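PDB 6OBV: fluvirucin B1 DH domain from module 1 from Actinomadura vulgaris, which probably dehydrates the beta-hydroxyacyl intermediate formed by the first module of the fluvirucin B1 polyketide synthase, leaving an alpha,beta-unsaturated chain. Local coordinates for residues H37-A42 with V83-R88; G56-T61 with V115-A120; A67-G72 with P191-L196; E209-E214 with A262-V267; Y223-A228 with V255-S260. All blocks are in the same frame, centred on the assembly; numbering follows the deposited sequence.

Interaction 1 (H37-A42 with V83-R88)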
# COMPACT_ATOMS: atom_id res chain seq x y z
N HIS A 37 -7.45 -12.91 -3.88
CA HIS A 37 -7.34 -12.96 -5.32
C HIS A 37 -6.00 -13.58 -5.64
O HIS A 37 -5.05 -13.41 -4.86
CB HIS A 37 -7.45 -11.54 -5.91
CG HIS A 37 -7.53 -11.52 -7.41
ND1 HIS A 37 -6.42 -11.51 -8.21
CD2 HIS A 37 -8.60 -11.51 -8.24
CE1 HIS A 37 -6.79 -11.51 -9.48
NE2 HIS A 37 -8.11 -11.49 -9.52
N PRO A 38 -5.87 -14.34 -6.74
CA PRO A 38 -4.59 -15.02 -7.02
C PRO A 38 -3.43 -14.08 -7.35
O PRO A 38 -2.27 -14.47 -7.19
CB PRO A 38 -4.92 -15.92 -8.22
CG PRO A 38 -6.39 -16.18 -8.12
CD PRO A 38 -6.96 -14.87 -7.59
N MET A 39 -3.69 -12.85 -7.81
CA MET A 39 -2.61 -11.97 -8.20
C MET A 39 -2.47 -10.76 -7.30
O MET A 39 -1.41 -10.12 -7.32
CB MET A 39 -2.80 -11.48 -9.64
CG MET A 39 -2.98 -12.60 -10.65
SD MET A 39 -2.83 -12.04 -12.36
CE MET A 39 -4.34 -11.14 -12.59
N LEU A 40 -3.51 -10.42 -6.53
CA LEU A 40 -3.49 -9.30 -5.60
C LEU A 40 -3.79 -9.79 -4.19
O LEU A 40 -4.74 -10.55 -4.00
CB LEU A 40 -4.52 -8.24 -5.97
CG LEU A 40 -4.36 -7.68 -7.36
CD1 LEU A 40 -5.66 -7.03 -7.70
CD2 LEU A 40 -3.18 -6.68 -7.41
N GLY A 41 -3.01 -9.32 -3.22
CA GLY A 41 -3.14 -9.77 -1.85
C GLY A 41 -3.40 -8.69 -0.82
O GLY A 41 -3.62 -9.03 0.35
N ALA A 42 -3.38 -7.41 -1.21
CA ALA A 42 -3.52 -6.35 -0.21
C ALA A 42 -4.20 -5.12 -0.79
O ALA A 42 -3.96 -4.75 -1.94
CB ALA A 42 -2.15 -5.96 0.36
N VAL A 83 -7.18 -6.52 -17.66
CA VAL A 83 -8.62 -6.44 -17.47
C VAL A 83 -9.00 -7.07 -16.13
O VAL A 83 -9.80 -6.52 -15.37
CB VAL A 83 -9.35 -7.15 -18.63
CG1 VAL A 83 -10.76 -7.51 -18.23
CG2 VAL A 83 -9.37 -6.28 -19.91
N GLU A 84 -8.43 -8.24 -15.83
CA GLU A 84 -8.76 -8.90 -14.57
C GLU A 84 -8.27 -8.08 -13.37
O GLU A 84 -8.98 -7.96 -12.36
CB GLU A 84 -8.16 -10.30 -14.51
CG GLU A 84 -8.17 -10.92 -13.09
CD GLU A 84 -9.58 -11.38 -12.64
OE1 GLU A 84 -10.54 -11.21 -13.44
OE2 GLU A 84 -9.71 -11.92 -11.51
N LEU A 85 -7.08 -7.49 -13.48
CA LEU A 85 -6.55 -6.70 -12.37
C LEU A 85 -7.39 -5.45 -12.14
O LEU A 85 -7.73 -5.12 -10.99
CB LEU A 85 -5.10 -6.32 -12.67
CG LEU A 85 -4.13 -7.48 -12.48
CD1 LEU A 85 -2.72 -7.15 -12.95
CD2 LEU A 85 -4.12 -7.92 -11.00
N ALA A 86 -7.71 -4.74 -13.22
CA ALA A 86 -8.49 -3.52 -13.11
C ALA A 86 -9.89 -3.80 -12.56
O ALA A 86 -10.41 -3.05 -11.73
CB ALA A 86 -8.56 -2.84 -14.48
N VAL A 87 -10.52 -4.89 -13.00
CA VAL A 87 -11.87 -5.17 -12.53
C VAL A 87 -11.86 -5.55 -11.05
O VAL A 87 -12.71 -5.10 -10.27
CB VAL A 87 -12.52 -6.26 -13.40
CG1 VAL A 87 -13.72 -6.85 -12.67
CG2 VAL A 87 -12.95 -5.65 -14.74
N ARG A 88 -10.88 -6.36 -10.63
CA ARG A 88 -10.80 -6.72 -9.21
C ARG A 88 -10.62 -5.49 -8.33
O ARG A 88 -11.20 -5.40 -7.25
CB ARG A 88 -9.66 -7.71 -8.99
CG ARG A 88 -9.62 -8.31 -7.58
CD ARG A 88 -10.99 -8.78 -7.17
NE ARG A 88 -11.00 -9.33 -5.81
CZ ARG A 88 -11.08 -8.60 -4.70
NH1 ARG A 88 -11.16 -7.28 -4.77
NH2 ARG A 88 -11.09 -9.19 -3.51
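Glu-84 OE2, on the helix 79-92, takes a hydrogen bond from His-37 NE2 at 2.6 Å, nearly straight at the hydrogen (161°). The oxygen is met on its anti side, and ring and carboxylate are nearly coplanar, so the imidazole edge points at the acid. The backbone N of Gly-224 binds the same oxygen, and that of Ile-225 binds OE1.

At the other ring nitrogen, His-37 ND1 accepts from Met-39 N at 3.1 Å, which fixes the ring's rotation. With His-37 CG opposite its backbone N (chi1 -172°), the ring reaches across to the helix, where Arg-88 CG slides past it, 3.4 Å from His-37 CD2. The Arg-88 guanidinium goes on to a salt bridge with Glu-92.

Beneath this polar layer, Leu-85 CD2 is the hub of an apolar cluster: Met-39 CE, swung over by a bend at the thioether, lies 3.6 Å away and Leu-40 CG 3.7 Å. Leu-40 also touches Val-119 of the sheet wrapped around this helix, as in a hotdog fold.

Since NE2 donates a hydrogen bond and ND1 accepts one, His-37 is consistent with a neutral ring, while the buried carboxylate is probably charged and stabilised by its several N-H donors.

Interaction 2 (G56-T61 with V115-A120)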
# COMPACT_ATOMS: atom_id res chain seq x y z
N GLY A 56 0.30 -6.76 -5.39
CA GLY A 56 0.44 -8.19 -5.50
C GLY A 56 1.76 -8.54 -6.14
O GLY A 56 2.62 -7.68 -6.34
N ARG A 57 1.91 -9.82 -6.44
CA ARG A 57 3.13 -10.32 -7.06
C ARG A 57 2.79 -11.56 -7.88
O ARG A 57 1.88 -12.32 -7.52
CB ARG A 57 4.21 -10.62 -6.00
CG ARG A 57 4.54 -12.08 -5.85
CD ARG A 57 5.57 -12.32 -4.77
NE ARG A 57 6.88 -11.78 -5.11
CZ ARG A 57 7.94 -11.83 -4.30
NH1 ARG A 57 7.84 -12.40 -3.10
NH2 ARG A 57 9.11 -11.31 -4.68
N ILE A 58 3.50 -11.74 -9.00
CA ILE A 58 3.31 -12.91 -9.84
C ILE A 58 4.67 -13.42 -10.30
O ILE A 58 5.68 -12.71 -10.26
CB ILE A 58 2.40 -12.63 -11.06
CG1 ILE A 58 2.99 -11.53 -11.92
CG2 ILE A 58 0.97 -12.25 -10.61
CD1 ILE A 58 2.10 -11.13 -13.08
N SER A 59 4.69 -14.67 -10.74
CA SER A 59 5.90 -15.31 -11.26
C SER A 59 5.48 -16.60 -11.94
O SER A 59 4.44 -17.16 -11.60
CB SER A 59 6.91 -15.61 -10.14
OG SER A 59 6.79 -16.94 -9.69
N THR A 60 6.29 -17.07 -12.89
CA THR A 60 5.95 -18.33 -13.54
C THR A 60 5.88 -19.47 -12.53
O THR A 60 5.25 -20.50 -12.80
CB THR A 60 6.95 -18.68 -14.65
OG1 THR A 60 8.25 -18.86 -14.09
CG2 THR A 60 7.02 -17.58 -15.71
N THR A 61 6.50 -19.31 -11.36
CA THR A 61 6.48 -20.36 -10.35
C THR A 61 5.13 -20.45 -9.66
O THR A 61 4.64 -21.54 -9.39
CB THR A 61 7.58 -20.10 -9.32
OG1 THR A 61 8.85 -20.19 -9.96
CG2 THR A 61 7.51 -21.09 -8.18
N VAL A 115 7.34 -10.53 -10.39
CA VAL A 115 6.90 -9.21 -10.81
C VAL A 115 6.02 -8.62 -9.71
O VAL A 115 5.06 -9.26 -9.27
CB VAL A 115 6.13 -9.28 -12.14
CG1 VAL A 115 5.66 -7.91 -12.56
CG2 VAL A 115 6.98 -9.95 -13.22
N GLN A 116 6.36 -7.41 -9.28
CA GLN A 116 5.52 -6.66 -8.35
C GLN A 116 4.42 -5.94 -9.12
O GLN A 116 4.69 -5.30 -10.14
CB GLN A 116 6.35 -5.65 -7.57
CG GLN A 116 7.29 -6.26 -6.57
CD GLN A 116 7.96 -5.20 -5.72
OE1 GLN A 116 8.19 -4.06 -6.18
NE2 GLN A 116 8.27 -5.55 -4.47
N LEU A 117 3.18 -6.05 -8.65
CA LEU A 117 2.03 -5.42 -9.30
C LEU A 117 1.45 -4.35 -8.39
O LEU A 117 1.40 -4.53 -7.18
CB LEU A 117 0.93 -6.45 -9.60
CG LEU A 117 1.21 -7.60 -10.55
CD1 LEU A 117 -0.09 -8.43 -10.74
CD2 LEU A 117 1.71 -7.07 -11.88
N GLN A 118 1.00 -3.24 -8.98
CA GLN A 118 0.26 -2.24 -8.22
C GLN A 118 -0.88 -1.70 -9.07
O GLN A 118 -0.66 -1.25 -10.19
CB GLN A 118 1.13 -1.06 -7.76
CG GLN A 118 1.63 -1.16 -6.35
CD GLN A 118 2.15 0.17 -5.82
OE1 GLN A 118 1.56 1.22 -6.07
NE2 GLN A 118 3.26 0.12 -5.11
N VAL A 119 -2.09 -1.73 -8.51
CA VAL A 119 -3.29 -1.23 -9.16
C VAL A 119 -3.77 -0.03 -8.36
O VAL A 119 -4.19 -0.17 -7.20
CB VAL A 119 -4.39 -2.31 -9.25
CG1 VAL A 119 -5.56 -1.77 -10.04
CG2 VAL A 119 -3.85 -3.61 -9.88
N ALA A 120 -3.69 1.16 -8.95
CA ALA A 120 -4.06 2.38 -8.26
C ALA A 120 -5.43 2.84 -8.74
O ALA A 120 -5.71 2.83 -9.94
CB ALA A 120 -3.02 3.47 -8.50
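Strands 52-58 and 115-121 run antiparallel, their short segments inclined at 142° and 4.6 Å apart at closest, as neighbours in the sheet that curls round helix 79-92 in the first hotdog of the domain. Two hydrogen-bonded pairs flank the non-hydrogen-bonded pair Arg-57 and Gln-116. In the first, Gly-56 and Leu-117 exchange bonds in both directions; in the second, Ile-58 N reaches Val-115 O at 2.9 Å and Val-115 N returns to Ile-58 O at 2.7 Å. Val-115 O is also approached by the CA-H of Arg-57, 3.1 Å from Arg-57 CA.

Ile-58, Val-115 and Leu-117 share the face turned to the helix, where Leu-117 meets Leu-85. Ile-58 CG1 stands between its backbone N and carbonyl carbon (chi1 60°), which lays it alongside Val-115, 3.9 Å from Val-115 CB. The other branch, Ile-58 CG2, meets Leu-117 CD1 at 4.0 Å, the two side chains running at about a right angle. Leu-117 CB lies 3.9 Å from Gly-56 O.

On the reverse face Arg-57 packs on Gly-28 of the second subunit and Gln-116 on Gly-31 of that same subunit, while Gln-116 OE1 binds Arg-137 of its own chain. Just past the strand the chain bends in an ST turn, Ser-59 OG accepting from Thr-61 N at 2.9 Å.

Interaction 3 (A67-G72 with P191-L196)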
# COMPACT_ATOMS: atom_id res chain seq x y z
N ALA A 67 3.82 -18.60 -18.48
CA ALA A 67 4.83 -19.07 -19.42
C ALA A 67 4.25 -19.37 -20.79
O ALA A 67 5.03 -19.60 -21.72
CB ALA A 67 5.52 -20.33 -18.89
N ASP A 68 2.94 -19.36 -20.94
CA ASP A 68 2.28 -19.91 -22.11
C ASP A 68 1.61 -18.86 -22.98
O ASP A 68 0.79 -19.21 -23.84
CB ASP A 68 1.25 -20.95 -21.67
CG ASP A 68 1.88 -22.25 -21.29
OD1 ASP A 68 3.09 -22.42 -21.54
OD2 ASP A 68 1.16 -23.12 -20.75
N HIS A 69 1.90 -17.58 -22.76
CA HIS A 69 1.37 -16.52 -23.62
C HIS A 69 2.50 -15.57 -23.95
O HIS A 69 3.15 -15.02 -23.05
CB HIS A 69 0.22 -15.77 -22.95
CG HIS A 69 -0.27 -14.59 -23.73
ND1 HIS A 69 0.21 -13.32 -23.54
CD2 HIS A 69 -1.21 -14.50 -24.70
CE1 HIS A 69 -0.41 -12.48 -24.36
NE2 HIS A 69 -1.28 -13.18 -25.08
N GLY A 70 2.75 -15.38 -25.24
CA GLY A 70 3.74 -14.41 -25.64
C GLY A 70 3.75 -14.23 -27.13
O GLY A 70 2.76 -14.49 -27.82
N VAL A 71 4.90 -13.77 -27.62
CA VAL A 71 5.16 -13.63 -29.04
C VAL A 71 6.56 -14.14 -29.26
O VAL A 71 7.51 -13.65 -28.64
CB VAL A 71 5.03 -12.17 -29.51
CG1 VAL A 71 5.44 -12.06 -30.95
CG2 VAL A 71 3.61 -11.69 -29.32
N GLY A 72 6.70 -15.15 -30.12
CA GLY A 72 8.01 -15.75 -30.30
C GLY A 72 8.49 -16.31 -28.98
O GLY A 72 7.74 -16.98 -28.26
N PRO A 191 0.15 -24.36 -23.95
CA PRO A 191 -1.03 -25.18 -23.60
C PRO A 191 -2.11 -24.46 -22.79
O PRO A 191 -3.30 -24.65 -23.07
CB PRO A 191 -0.41 -26.33 -22.80
CG PRO A 191 1.01 -26.42 -23.30
CD PRO A 191 1.42 -25.01 -23.59
N ALA A 192 -1.74 -23.65 -21.80
CA ALA A 192 -2.76 -23.00 -20.96
C ALA A 192 -3.62 -22.01 -21.74
O ALA A 192 -4.75 -21.72 -21.30
CB ALA A 192 -2.09 -22.28 -19.79
N PHE A 193 -3.13 -21.50 -22.86
CA PHE A 193 -3.84 -20.50 -23.65
C PHE A 193 -4.47 -21.07 -24.91
O PHE A 193 -4.98 -20.31 -25.72
CB PHE A 193 -2.89 -19.36 -24.01
CG PHE A 193 -2.78 -18.34 -22.93
CD1 PHE A 193 -3.52 -17.18 -22.98
CD2 PHE A 193 -2.01 -18.60 -21.80
CE1 PHE A 193 -3.46 -16.26 -21.95
CE2 PHE A 193 -1.93 -17.68 -20.76
CZ PHE A 193 -2.67 -16.51 -20.83
N GLN A 194 -4.45 -22.39 -25.08
CA GLN A 194 -5.08 -23.03 -26.24
C GLN A 194 -6.50 -23.48 -25.92
O GLN A 194 -6.89 -24.60 -26.24
CB GLN A 194 -4.23 -24.20 -26.71
CG GLN A 194 -2.87 -23.79 -27.28
CD GLN A 194 -1.95 -24.97 -27.51
OE1 GLN A 194 -2.37 -26.13 -27.44
NE2 GLN A 194 -0.68 -24.69 -27.77
N GLY A 195 -7.31 -22.59 -25.35
CA GLY A 195 -8.63 -22.95 -24.87
C GLY A 195 -9.74 -23.03 -25.90
O GLY A 195 -10.84 -23.48 -25.55
N LEU A 196 -9.53 -22.60 -27.13
CA LEU A 196 -10.60 -22.65 -28.13
C LEU A 196 -10.83 -24.09 -28.56
O LEU A 196 -9.91 -24.75 -29.07
CB LEU A 196 -10.25 -21.79 -29.33
CG LEU A 196 -11.19 -21.90 -30.54
CD1 LEU A 196 -12.58 -21.43 -30.16
CD2 LEU A 196 -10.65 -21.12 -31.75
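One face of the Phe-193 ring carries the CB of His-69, 3.5 Å from the ring centroid and almost on its normal, a clean CH-pi contact. The imidazole beyond that CB is turned 39° from the phenyl plane, with centroids 5.0 Å apart, so the rings meet obliquely. Asp-68 O comes to 3.5 Å from Phe-193 CD2, again at a slant.

The second grip is polar. With Asp-68 CG placed beside its own backbone N (chi1 -78°), OD2 accepts from Ala-192 N at 3.1 Å, the donor lying above the carboxylate plane. Pro-191 CD, 3.4 Å from Asp-68 OD2, packs across the acid at about a right angle, and the 3-10 turn 191-193 is thereby pinned to the start of strand 69-71. Arg-215 adds a long, weak ion pair to the same oxygen.

His-69 ND1 is hydrogen-bonded to Leu-76 O, and its side chain also touches Asp-231 of helix 227-232. His-69 and Asp-231 probably correspond to the catalytic histidine and aspartate of polyketide synthase dehydratases. The contact is consistent with a second-shell role for Phe-193, which touches Asp-231 too and backs His-69 at CB while ND1 is held by Leu-76 O.

Interaction 4 (E209-E214 with A262-V267)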
# COMPACT_ATOMS: atom_id res chain seq x y z
N GLU A 209 -16.80 -22.10 -28.17
CA GLU A 209 -16.74 -22.67 -26.84
C GLU A 209 -15.27 -22.80 -26.47
O GLU A 209 -14.47 -23.27 -27.28
CB GLU A 209 -17.44 -24.02 -26.77
CG GLU A 209 -18.90 -23.95 -27.10
CD GLU A 209 -19.60 -25.30 -26.99
OE1 GLU A 209 -18.91 -26.32 -26.80
OE2 GLU A 209 -20.85 -25.32 -27.08
N VAL A 210 -14.93 -22.36 -25.26
CA VAL A 210 -13.56 -22.23 -24.79
C VAL A 210 -13.48 -22.83 -23.39
O VAL A 210 -14.35 -22.56 -22.55
CB VAL A 210 -13.12 -20.76 -24.76
CG1 VAL A 210 -11.65 -20.66 -24.44
CG2 VAL A 210 -13.43 -20.09 -26.07
N GLU A 211 -12.46 -23.66 -23.13
CA GLU A 211 -12.32 -24.36 -21.85
C GLU A 211 -10.87 -24.29 -21.37
O GLU A 211 -9.94 -24.46 -22.17
CB GLU A 211 -12.72 -25.83 -21.95
CG GLU A 211 -14.02 -26.14 -22.72
CD GLU A 211 -14.09 -27.58 -23.21
OE1 GLU A 211 -13.31 -28.43 -22.72
OE2 GLU A 211 -14.93 -27.87 -24.09
N LEU A 212 -10.69 -24.07 -20.07
CA LEU A 212 -9.35 -24.11 -19.49
C LEU A 212 -8.83 -25.54 -19.41
O LEU A 212 -9.60 -26.49 -19.25
CB LEU A 212 -9.35 -23.52 -18.08
CG LEU A 212 -9.72 -22.05 -17.93
CD1 LEU A 212 -9.78 -21.71 -16.45
CD2 LEU A 212 -8.66 -21.22 -18.62
N ASP A 213 -7.51 -25.69 -19.53
CA ASP A 213 -6.83 -26.91 -19.12
C ASP A 213 -7.13 -27.20 -17.65
O ASP A 213 -7.52 -26.32 -16.88
CB ASP A 213 -5.32 -26.79 -19.29
CG ASP A 213 -4.84 -27.24 -20.64
OD1 ASP A 213 -5.66 -27.42 -21.57
OD2 ASP A 213 -3.60 -27.41 -20.75
N GLU A 214 -6.89 -28.45 -17.25
CA GLU A 214 -7.20 -28.82 -15.87
C GLU A 214 -6.38 -28.00 -14.88
O GLU A 214 -6.90 -27.60 -13.83
CB GLU A 214 -7.00 -30.33 -15.68
CG GLU A 214 -8.26 -31.12 -16.04
CD GLU A 214 -8.08 -32.63 -16.02
OE1 GLU A 214 -7.59 -33.18 -17.03
OE2 GLU A 214 -8.44 -33.28 -15.00
N ALA A 262 -15.41 -18.58 -13.87
CA ALA A 262 -15.79 -19.57 -14.86
C ALA A 262 -14.59 -20.38 -15.32
O ALA A 262 -13.45 -19.89 -15.34
CB ALA A 262 -16.46 -18.92 -16.07
N GLN A 263 -14.85 -21.64 -15.67
CA GLN A 263 -13.89 -22.56 -16.25
C GLN A 263 -14.09 -22.78 -17.74
O GLN A 263 -13.11 -22.94 -18.48
CB GLN A 263 -13.97 -23.92 -15.55
CG GLN A 263 -14.06 -23.87 -14.05
CD GLN A 263 -14.21 -25.25 -13.46
OE1 GLN A 263 -13.73 -26.24 -14.03
NE2 GLN A 263 -14.89 -25.34 -12.31
N ARG A 264 -15.33 -22.84 -18.19
CA ARG A 264 -15.69 -23.03 -19.59
C ARG A 264 -16.74 -21.99 -19.93
O ARG A 264 -17.57 -21.64 -19.09
CB ARG A 264 -16.21 -24.45 -19.86
CG ARG A 264 -15.44 -25.54 -19.14
CD ARG A 264 -16.04 -26.93 -19.36
NE ARG A 264 -17.48 -26.94 -19.13
CZ ARG A 264 -18.28 -27.94 -19.49
NH1 ARG A 264 -17.76 -29.00 -20.10
NH2 ARG A 264 -19.59 -27.89 -19.26
N VAL A 265 -16.69 -21.45 -21.15
CA VAL A 265 -17.62 -20.40 -21.54
C VAL A 265 -18.04 -20.58 -22.99
O VAL A 265 -17.38 -21.27 -23.78
CB VAL A 265 -17.03 -18.97 -21.36
CG1 VAL A 265 -16.75 -18.65 -19.86
CG2 VAL A 265 -15.81 -18.75 -22.25
N ARG A 266 -19.14 -19.93 -23.32
CA ARG A 266 -19.51 -19.68 -24.70
C ARG A 266 -19.19 -18.23 -25.04
O ARG A 266 -19.21 -17.35 -24.18
CB ARG A 266 -20.99 -19.95 -24.93
CG ARG A 266 -21.46 -21.34 -24.53
CD ARG A 266 -22.97 -21.31 -24.40
NE ARG A 266 -23.54 -22.62 -24.19
CZ ARG A 266 -24.85 -22.86 -24.17
NH1 ARG A 266 -25.70 -21.85 -24.35
NH2 ARG A 266 -25.30 -24.09 -23.98
N VAL A 267 -18.88 -17.98 -26.32
CA VAL A 267 -18.44 -16.67 -26.77
C VAL A 267 -19.24 -16.28 -28.00
O VAL A 267 -19.48 -17.10 -28.90
CB VAL A 267 -16.93 -16.67 -27.08
CG1 VAL A 267 -16.47 -15.26 -27.47
CG2 VAL A 267 -16.16 -17.16 -25.88
O HOH W 1 -22.00 -24.95 -24.43
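Val-210 and Val-265 face each other as a hydrogen-bonded antiparallel pair: Val-210 N gives to Val-265 O at 3.1 Å, and Val-265 N returns to Val-210 O at 2.9 Å. Farther along, Leu-212 N donates to Gln-263 O at 3.1 Å, which carries the ladder past the end of strand 205-211. Leu-212 CG lies 3.5 Å from that same Gln-263 O.

The valines form one face. Val-210 CG2 meets Val-267 CG2 at 4.0 Å, two branches that cross obliquely, while Val-210 CB packs on Val-265 CG2. Leu-229 of helix 227-232 packs on Val-210, Leu-212 and Val-265, so this is the inner side of the second hotdog, the sheet curving about its central helix.

The opposite face is charged. Glu-211 and Arg-264 run alongside each other in the same direction, touching through their CG atoms at 3.9 Å, but their charged ends stay apart. Glu-209 and Arg-266 are joined through a water instead: it donates to Glu-209 OE2 at 2.9 Å and accepts from Arg-266 NE at 2.8 Å, sitting in the guanidinium plane at its edge. Glu-209 is stretched out past CG to reach it.

Next out, on strand 196-202, Arg-198 makes salt bridges to both Glu-209 OE1 and Glu-211 OE2, which probably keeps the two acids ionised. Trp-165 hydrogen-bonds to Glu-209 OE2 through its NE1, and its ring makes a cation-pi contact with Arg-266.

Interaction 5 (Y223-A228 with V255-S260)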
# COMPACT_ATOMS: atom_id res chain seq x y z
N TYR A 223 -10.37 -16.32 -9.67
CA TYR A 223 -10.33 -15.20 -10.58
C TYR A 223 -11.74 -14.66 -10.80
O TYR A 223 -12.73 -15.37 -10.64
CB TYR A 223 -9.70 -15.62 -11.91
CG TYR A 223 -8.20 -15.84 -11.81
CD1 TYR A 223 -7.31 -14.77 -11.90
CD2 TYR A 223 -7.67 -17.11 -11.62
CE1 TYR A 223 -5.94 -14.95 -11.81
CE2 TYR A 223 -6.30 -17.31 -11.53
CZ TYR A 223 -5.44 -16.22 -11.63
OH TYR A 223 -4.08 -16.42 -11.53
N GLY A 224 -11.81 -13.37 -11.13
CA GLY A 224 -13.01 -12.83 -11.73
C GLY A 224 -13.32 -13.59 -13.01
O GLY A 224 -14.39 -14.16 -13.16
N ILE A 225 -12.36 -13.60 -13.95
CA ILE A 225 -12.34 -14.55 -15.05
C ILE A 225 -10.88 -14.85 -15.35
O ILE A 225 -10.08 -13.92 -15.55
CB ILE A 225 -13.11 -14.06 -16.29
CG1 ILE A 225 -13.23 -15.22 -17.29
CG2 ILE A 225 -12.44 -12.79 -16.90
CD1 ILE A 225 -14.21 -15.07 -18.46
N HIS A 226 -10.50 -16.13 -15.33
CA HIS A 226 -9.10 -16.49 -15.52
C HIS A 226 -8.55 -15.78 -16.76
O HIS A 226 -9.17 -15.85 -17.83
CB HIS A 226 -8.92 -18.01 -15.67
CG HIS A 226 -7.51 -18.48 -15.46
ND1 HIS A 226 -6.45 -18.01 -16.21
CD2 HIS A 226 -6.98 -19.35 -14.58
CE1 HIS A 226 -5.33 -18.59 -15.81
NE2 HIS A 226 -5.63 -19.40 -14.81
N PRO A 227 -7.45 -15.03 -16.64
CA PRO A 227 -6.91 -14.34 -17.82
C PRO A 227 -6.67 -15.27 -19.01
O PRO A 227 -6.80 -14.82 -20.16
CB PRO A 227 -5.60 -13.73 -17.29
CG PRO A 227 -5.87 -13.49 -15.82
CD PRO A 227 -6.77 -14.64 -15.39
N ALA A 228 -6.36 -16.55 -18.78
CA ALA A 228 -6.18 -17.45 -19.91
C ALA A 228 -7.50 -17.83 -20.54
O ALA A 228 -7.55 -18.10 -21.74
CB ALA A 228 -5.43 -18.72 -19.48
N VAL A 255 -16.48 -3.13 -20.16
CA VAL A 255 -16.20 -4.49 -19.71
C VAL A 255 -16.94 -4.70 -18.41
O VAL A 255 -16.64 -4.06 -17.39
CB VAL A 255 -14.69 -4.74 -19.55
CG1 VAL A 255 -14.44 -6.18 -19.08
CG2 VAL A 255 -13.99 -4.51 -20.87
N GLU A 256 -17.93 -5.58 -18.43
CA GLU A 256 -18.66 -5.98 -17.24
C GLU A 256 -18.43 -7.46 -16.99
O GLU A 256 -18.69 -8.30 -17.87
CB GLU A 256 -20.16 -5.73 -17.37
CG GLU A 256 -20.60 -4.40 -16.85
CD GLU A 256 -22.05 -4.13 -17.15
OE1 GLU A 256 -22.35 -3.75 -18.30
OE2 GLU A 256 -22.88 -4.31 -16.23
N LEU A 257 -18.00 -7.78 -15.78
CA LEU A 257 -17.98 -9.16 -15.32
C LEU A 257 -19.27 -9.42 -14.55
O LEU A 257 -19.53 -8.81 -13.50
CB LEU A 257 -16.74 -9.40 -14.48
CG LEU A 257 -16.55 -10.85 -14.11
CD1 LEU A 257 -16.16 -11.61 -15.35
CD2 LEU A 257 -15.48 -10.87 -13.07
N LEU A 258 -20.11 -10.31 -15.08
CA LEU A 258 -21.42 -10.59 -14.50
C LEU A 258 -21.45 -11.85 -13.64
O LEU A 258 -22.37 -12.00 -12.83
CB LEU A 258 -22.47 -10.71 -15.60
CG LEU A 258 -22.50 -9.56 -16.61
CD1 LEU A 258 -23.59 -9.77 -17.64
CD2 LEU A 258 -22.71 -8.23 -15.88
N ALA A 259 -20.49 -12.76 -13.80
CA ALA A 259 -20.43 -13.99 -13.01
C ALA A 259 -18.97 -14.42 -12.91
O ALA A 259 -18.28 -14.48 -13.93
CB ALA A 259 -21.27 -15.11 -13.65
N SER A 260 -18.52 -14.73 -11.70
CA SER A 260 -17.11 -14.90 -11.39
C SER A 260 -16.68 -16.37 -11.48
O SER A 260 -17.50 -17.28 -11.35
CB SER A 260 -16.80 -14.33 -9.99
OG SER A 260 -17.46 -15.05 -8.94
O HOH W 2 -16.15 -15.70 -14.87
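The loop that leads into helix 227-232, the central helix of the second hotdog, meets the end of strand 247-257 at Gly-224. Leu-257 supplies the main side chain of the contact, and Gly-224 is what it packs on. With its CG opposite the backbone N (chi1 -172°), Leu-257 reaches the loop with both methyls: Leu-257 CD2 comes to 3.4 Å from Gly-224 CA, an approach that the lack of a side chain there permits, and Leu-257 CD1 lies 4.0 Å from Ile-225 CB. The Ile-225 and Leu-257 side chains pass at a slant.

Gly-224 O is the polar focus. A water donates to it at 2.9 Å and also donates to Ala-259 O at 2.6 Å, so one molecule spends both its protons bridging two carbonyls that cannot bond each other. The CA-H of Ser-260 points at the same oxygen, with Ser-260 CA 3.3 Å from Gly-224 O. Direct backbone bonding comes one residue past Ser-260, where Gly-224 pairs with Gly-261.

Within the loop, His-226 is the N-cap of the helix: its ND1 accepts from Ala-228 N at 3.0 Å, the donor in the ring plane. Its NE2 is hydrogen-bonded to Glu-219, so the imidazole is held at both nitrogens; Trp-65 meets the ring edge-to-face.

Tyr-223 and Pro-227 pack on Glu-84 of helix 79-92, Leu-257 on Ala-290, and Val-255 on Leu-98 and on Val-83. The loop thus touches helix 79-92 as well as the end of strand 247-257, which itself lies between strands 97-103 and 288-299.

Overall arrangement
Interactions 1 and 2, with centres 9 Å apart, belong to the first hotdog and touch through Leu-85 with Leu-117 and Met-39 with Ile-58; both also reach the second subunit. Interactions 4 and 5 lie in the second hotdog, with centres 12 Å apart, joined where Leu-212 meets His-226, and interaction 5 falls between the two segments of interaction 4 in sequence. Glu-84 ties interaction 1 to interaction 5, about 10 Å between centres, across the two halves. Interaction 3 pairs an early strand with a late turn, bridging both halves; Phe-193 meets Ala-228, and Gly-195 pairs with Glu-211. Together they tie the two hotdogs of the double-hotdog fold to each other.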